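Local atomic coordinates of probable GTPase engC (Thermotoga maritima, PDB entry 1U0L), a protein that probably assists late maturation of the 30S ribosomal subunit as a circularly permuted, zinc-containing GTPase that hydrolyses GTP slowly. Residues A[11-23]-A[26-38]. Numbering follows the deposited sequence.
Sequences RRGIVVSFHSNMV and EDEETGERILCKL
Arg11 sets its guanidinium between Asp27, at the end of strand 22-27, and Glu29 of the turn that follows. NH1 forms a salt bridge with Asp27 OD1 (2.6 Å), the carboxylate lying over one face of the guanidinium with the two planes 79° apart, while NH2 donates to Glu29 OE1 (3.1 Å) in a bent bond tilted out of the guanidinium plane, Glu29 being poorly ordered. A long cation with two terminal nitrogens suits this place, because NH1 and NH2 can each take one acid; the bend at chi3 (112°) turns it across them. An alanine here would remove the shared cation and would probably leave Glu29 without its mate and the charge of Asp27, whose OD1 also receives a weak hydrogen bond from Tyr57, less well balanced. Arg12 runs alongside Glu28, pointing the same way, in a long salt bridge; more firmly, its carbonyl O accepts from Glu28 N (2.9 Å). Gly13 pairs with Asp27, and glycine suits this place because a CB would collide with Glu26 O. Ile14 and Glu26 then exchange two backbone hydrogen bonds, N to O each way, and the Ile14 CD1 methyl rests on the CA and CB of Glu28. At Val16 the branched side chain packs against Glu26 and Arg33, CG1 lying 4.0 Å from Glu26 OE1; that carboxylate is held mainly from outside, by Tyr224 and Lys218. A type I' turn from His19 to Met22 reverses the chain. Beyond it, the flexible thioether of Met22 crosses Leu35 at about a right angle, SD meeting Leu35 CD2 (3.3 Å) and CE reaching Lys37 CG. Val23 lies opposite Cys36, though the backbone bonds there are weak, its compact side chain meeting Ile67 of strand 65-70. Strands 11-19, 22-27 and 33-38 thus form two consecutive beta hairpins, an antiparallel meander belonging to the OB fold of the RsgA N-terminal domain.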
loop_
_atom_site.group_PDB
_atom_site.type_symbol
_atom_site.label_atom_id
_atom_site.label_comp_id
_atom_site.label_asym_id
_atom_site.label_seq_id
_atom_site.Cartn_x
_atom_site.Cartn_y
_atom_site.Cartn_z
ATOM N N ARG A 11 27.902 -0.636 -9.301
ATOM C CA ARG A 11 27.352 0.109 -8.170
ATOM C C ARG A 11 25.866 -0.195 -8.048
ATOM O O ARG A 11 25.166 -0.325 -9.051
ATOM C CB ARG A 11 27.545 1.620 -8.342
ATOM C CG ARG A 11 28.976 2.098 -8.185
ATOM C CD ARG A 11 29.023 3.590 -7.871
ATOM N NE ARG A 11 29.496 3.860 -6.511
ATOM C CZ ARG A 11 28.868 3.488 -5.397
ATOM N NH1 ARG A 11 27.722 2.822 -5.461
ATOM N NH2 ARG A 11 29.390 3.778 -4.213
ATOM N N ARG A 12 25.390 -0.309 -6.815
ATOM C CA ARG A 12 23.989 -0.607 -6.559
ATOM C C ARG A 12 23.163 0.669 -6.453
ATOM O O ARG A 12 23.619 1.679 -5.913
ATOM C CB ARG A 12 23.854 -1.417 -5.269
ATOM C CG ARG A 12 24.757 -2.630 -5.231
ATOM C CD ARG A 12 24.653 -3.375 -3.911
ATOM N NE ARG A 12 23.456 -4.209 -3.819
ATOM C CZ ARG A 12 23.167 -5.208 -4.651
ATOM N NH1 ARG A 12 23.983 -5.508 -5.655
ATOM N NH2 ARG A 12 22.067 -5.922 -4.466
ATOM N N GLY A 13 21.941 0.610 -6.979
ATOM C CA GLY A 13 21.045 1.751 -6.938
ATOM C C GLY A 13 19.581 1.344 -6.946
ATOM O O GLY A 13 19.251 0.184 -7.206
ATOM N N ILE A 14 18.704 2.299 -6.644
ATOM C CA ILE A 14 17.261 2.059 -6.639
ATOM C C ILE A 14 16.658 2.909 -7.748
ATOM O O ILE A 14 16.944 4.101 -7.829
ATOM C CB ILE A 14 16.586 2.492 -5.304
ATOM C CG1 ILE A 14 17.257 1.808 -4.107
ATOM C CG2 ILE A 14 15.114 2.106 -5.317
ATOM C CD1 ILE A 14 18.600 2.391 -3.718
ATOM N N VAL A 15 15.852 2.309 -8.617
ATOM C CA VAL A 15 15.212 3.080 -9.678
ATOM C C VAL A 15 14.183 4.019 -9.047
ATOM O O VAL A 15 13.421 3.610 -8.173
ATOM C CB VAL A 15 14.455 2.198 -10.647
ATOM C CG1 VAL A 15 13.706 3.079 -11.656
ATOM C CG2 VAL A 15 15.415 1.234 -11.329
ATOM N N VAL A 16 14.129 5.263 -9.503
ATOM C CA VAL A 16 13.193 6.207 -8.917
ATOM C C VAL A 16 12.236 6.885 -9.885
ATOM O O VAL A 16 11.246 7.487 -9.462
ATOM C CB VAL A 16 13.943 7.270 -8.157
ATOM C CG1 VAL A 16 14.613 6.655 -6.929
ATOM C CG2 VAL A 16 14.948 7.915 -9.088
ATOM N N SER A 17 12.524 6.808 -11.176
ATOM C CA SER A 17 11.630 7.402 -12.164
ATOM C C SER A 17 12.111 7.134 -13.577
ATOM O O SER A 17 13.234 6.685 -13.785
ATOM C CB SER A 17 11.511 8.914 -11.953
ATOM O OG SER A 17 12.683 9.575 -12.386
ATOM N N PHE A 18 11.240 7.405 -14.545
ATOM C CA PHE A 18 11.574 7.217 -15.946
ATOM C C PHE A 18 11.454 8.536 -16.704
ATOM O O PHE A 18 10.363 9.012 -16.998
ATOM C CB PHE A 18 10.681 6.137 -16.539
ATOM C CG PHE A 18 10.930 4.784 -15.953
ATOM C CD1 PHE A 18 10.664 4.536 -14.614
ATOM C CD2 PHE A 18 11.466 3.765 -16.725
ATOM C CE1 PHE A 18 10.929 3.293 -14.051
ATOM C CE2 PHE A 18 11.736 2.517 -16.173
ATOM C CZ PHE A 18 11.466 2.282 -14.831
ATOM N N HIS A 19 12.608 9.115 -17.011
ATOM C CA HIS A 19 12.702 10.396 -17.702
ATOM C C HIS A 19 13.243 10.226 -19.135
ATOM O O HIS A 19 14.012 9.305 -19.411
ATOM C CB HIS A 19 13.620 11.307 -16.878
ATOM C CG HIS A 19 13.505 12.760 -17.209
ATOM N ND1 HIS A 19 13.827 13.272 -18.447
ATOM C CD2 HIS A 19 13.121 13.815 -16.454
ATOM C CE1 HIS A 19 13.644 14.580 -18.442
ATOM N NE2 HIS A 19 13.217 14.935 -17.244
ATOM N N SER A 20 12.833 11.119 -20.034
ATOM C CA SER A 20 13.254 11.108 -21.445
ATOM C C SER A 20 13.577 9.737 -22.056
ATOM O O SER A 20 14.622 9.551 -22.689
ATOM C CB SER A 20 14.449 12.068 -21.672
ATOM O OG SER A 20 15.007 12.558 -20.454
ATOM N N ASN A 21 12.659 8.790 -21.873
ATOM C CA ASN A 21 12.795 7.432 -22.402
ATOM C C ASN A 21 14.041 6.729 -21.851
ATOM O O ASN A 21 14.677 5.934 -22.542
ATOM C CB ASN A 21 12.834 7.489 -23.935
ATOM C CG ASN A 21 12.324 6.215 -24.592
ATOM O OD1 ASN A 21 12.067 6.186 -25.798
ATOM N ND2 ASN A 21 12.184 5.157 -23.808
ATOM N N MET A 22 14.372 7.028 -20.596
ATOM C CA MET A 22 15.528 6.436 -19.920
ATOM C C MET A 22 15.279 6.246 -18.417
ATOM O O MET A 22 14.525 6.997 -17.798
ATOM C CB MET A 22 16.768 7.313 -20.127
ATOM C CG MET A 22 17.294 7.360 -21.560
ATOM S SD MET A 22 18.779 8.387 -21.734
ATOM C CE MET A 22 20.032 7.164 -21.603
ATOM N N VAL A 23 15.922 5.239 -17.834
ATOM C CA VAL A 23 15.776 4.948 -16.413
ATOM C C VAL A 23 16.671 5.822 -15.535
ATOM O O VAL A 23 17.882 5.905 -15.748
ATOM C CB VAL A 23 16.120 3.468 -16.108
ATOM C CG1 VAL A 23 16.011 3.199 -14.604
ATOM C CG2 VAL A 23 15.203 2.546 -16.891
ATOM N N GLU A 26 19.127 5.961 -8.471
ATOM C CA GLU A 26 19.718 6.697 -7.367
ATOM C C GLU A 26 20.758 5.780 -6.757
ATOM O O GLU A 26 20.513 4.587 -6.595
ATOM C CB GLU A 26 18.661 7.039 -6.331
ATOM C CG GLU A 26 19.216 7.749 -5.123
ATOM C CD GLU A 26 18.125 8.215 -4.185
ATOM O OE1 GLU A 26 17.129 8.781 -4.687
ATOM O OE2 GLU A 26 18.271 8.025 -2.958
ATOM N N ASP A 27 21.919 6.331 -6.420
ATOM C CA ASP A 27 23.000 5.528 -5.851
ATOM C C ASP A 27 22.728 5.096 -4.407
ATOM O O ASP A 27 22.554 5.922 -3.515
ATOM C CB ASP A 27 24.318 6.307 -5.941
ATOM C CG ASP A 27 25.515 5.481 -5.535
ATOM O OD1 ASP A 27 25.803 4.478 -6.219
ATOM O OD2 ASP A 27 26.172 5.837 -4.532
ATOM N N GLU A 28 22.695 3.785 -4.194
ATOM C CA GLU A 28 22.439 3.209 -2.879
ATOM C C GLU A 28 23.426 3.692 -1.823
ATOM O O GLU A 28 23.052 3.906 -0.671
ATOM C CB GLU A 28 22.489 1.682 -2.964
ATOM C CG GLU A 28 22.328 0.966 -1.632
ATOM C CD GLU A 28 22.390 -0.545 -1.778
ATOM O OE1 GLU A 28 21.490 -1.121 -2.431
ATOM O OE2 GLU A 28 23.340 -1.154 -1.243
ATOM N N GLU A 29 24.688 3.843 -2.218
ATOM C CA GLU A 29 25.730 4.298 -1.301
ATOM C C GLU A 29 25.359 5.702 -0.838
ATOM O O GLU A 29 24.544 5.873 0.068
ATOM C CB GLU A 29 27.087 4.325 -2.016
ATOM C CG GLU A 29 28.309 4.274 -1.096
ATOM C CD GLU A 29 28.727 2.854 -0.737
ATOM O OE1 GLU A 29 29.023 2.068 -1.665
ATOM O OE2 GLU A 29 28.762 2.521 0.468
ATOM N N THR A 30 25.961 6.702 -1.468
ATOM C CA THR A 30 25.697 8.103 -1.151
ATOM C C THR A 30 25.674 8.802 -2.500
ATOM O O THR A 30 26.514 9.651 -2.801
ATOM C CB THR A 30 26.820 8.720 -0.283
ATOM O OG1 THR A 30 26.986 7.948 0.911
ATOM C CG2 THR A 30 26.474 10.155 0.093
ATOM N N GLY A 31 24.705 8.438 -3.323
ATOM C CA GLY A 31 24.653 9.031 -4.639
ATOM C C GLY A 31 23.471 9.899 -4.992
ATOM O O GLY A 31 22.425 9.894 -4.339
ATOM N N GLU A 32 23.671 10.654 -6.064
ATOM C CA GLU A 32 22.669 11.553 -6.582
ATOM C C GLU A 32 21.867 10.787 -7.622
ATOM O O GLU A 32 21.929 9.561 -7.688
ATOM C CB GLU A 32 23.332 12.778 -7.221
ATOM C CG GLU A 32 24.187 13.618 -6.271
ATOM C CD GLU A 32 25.522 12.971 -5.924
ATOM O OE1 GLU A 32 26.296 13.587 -5.162
ATOM O OE2 GLU A 32 25.801 11.854 -6.412
ATOM N N ARG A 33 21.129 11.524 -8.443
ATOM C CA ARG A 33 20.285 10.936 -9.466
ATOM C C ARG A 33 21.024 10.702 -10.789
ATOM O O ARG A 33 21.101 11.591 -11.637
ATOM C CB ARG A 33 19.067 11.848 -9.675
ATOM C CG ARG A 33 17.736 11.120 -9.739
ATOM C CD ARG A 33 16.553 12.082 -9.656
ATOM N NE ARG A 33 16.268 12.511 -8.286
ATOM C CZ ARG A 33 15.768 11.724 -7.336
ATOM N NH1 ARG A 33 15.490 10.455 -7.590
ATOM N NH2 ARG A 33 15.537 12.206 -6.123
ATOM N N ILE A 34 21.563 9.499 -10.961
ATOM C CA ILE A 34 22.291 9.141 -12.182
ATOM C C ILE A 34 21.319 8.626 -13.241
ATOM O O ILE A 34 20.625 7.636 -13.009
ATOM C CB ILE A 34 23.323 7.997 -11.931
ATOM C CG1 ILE A 34 24.265 8.349 -10.777
ATOM C CG2 ILE A 34 24.106 7.726 -13.202
ATOM C CD1 ILE A 34 23.639 8.203 -9.404
ATOM N N LEU A 35 21.254 9.276 -14.398
ATOM C CA LEU A 35 20.351 8.787 -15.436
ATOM C C LEU A 35 21.027 7.555 -16.032
ATOM O O LEU A 35 22.234 7.398 -15.890
ATOM C CB LEU A 35 20.110 9.858 -16.500
ATOM C CG LEU A 35 18.919 9.603 -17.436
ATOM C CD1 LEU A 35 18.427 10.911 -18.026
ATOM C CD2 LEU A 35 19.325 8.635 -18.533
ATOM N N CYS A 36 20.265 6.673 -16.678
ATOM C CA CYS A 36 20.845 5.454 -17.238
ATOM C C CYS A 36 20.128 4.821 -18.431
ATOM O O CYS A 36 19.021 5.205 -18.822
ATOM C CB CYS A 36 20.957 4.375 -16.155
ATOM S SG CYS A 36 21.978 4.797 -14.744
ATOM N N LYS A 37 20.792 3.817 -18.989
ATOM C CA LYS A 37 20.277 3.063 -20.114
ATOM C C LYS A 37 20.554 1.598 -19.806
ATOM O O LYS A 37 21.611 1.254 -19.277
ATOM C CB LYS A 37 20.983 3.475 -21.405
ATOM C CG LYS A 37 20.055 3.955 -22.518
ATOM C CD LYS A 37 19.098 2.868 -22.999
ATOM C CE LYS A 37 17.963 2.613 -22.014
ATOM N NZ LYS A 37 17.201 3.855 -21.710
ATOM N N LEU A 38 19.596 0.734 -20.101
ATOM C CA LEU A 38 19.801 -0.673 -19.829
ATOM C C LEU A 38 20.434 -1.317 -21.037
ATOM O O LEU A 38 19.971 -1.151 -22.161
ATOM C CB LEU A 38 18.479 -1.357 -19.466
ATOM C CG LEU A 38 17.177 -0.733 -19.967
ATOM C CD1 LEU A 38 17.141 -0.735 -21.482
ATOM C CD2 LEU A 38 16.004 -1.509 -19.407
#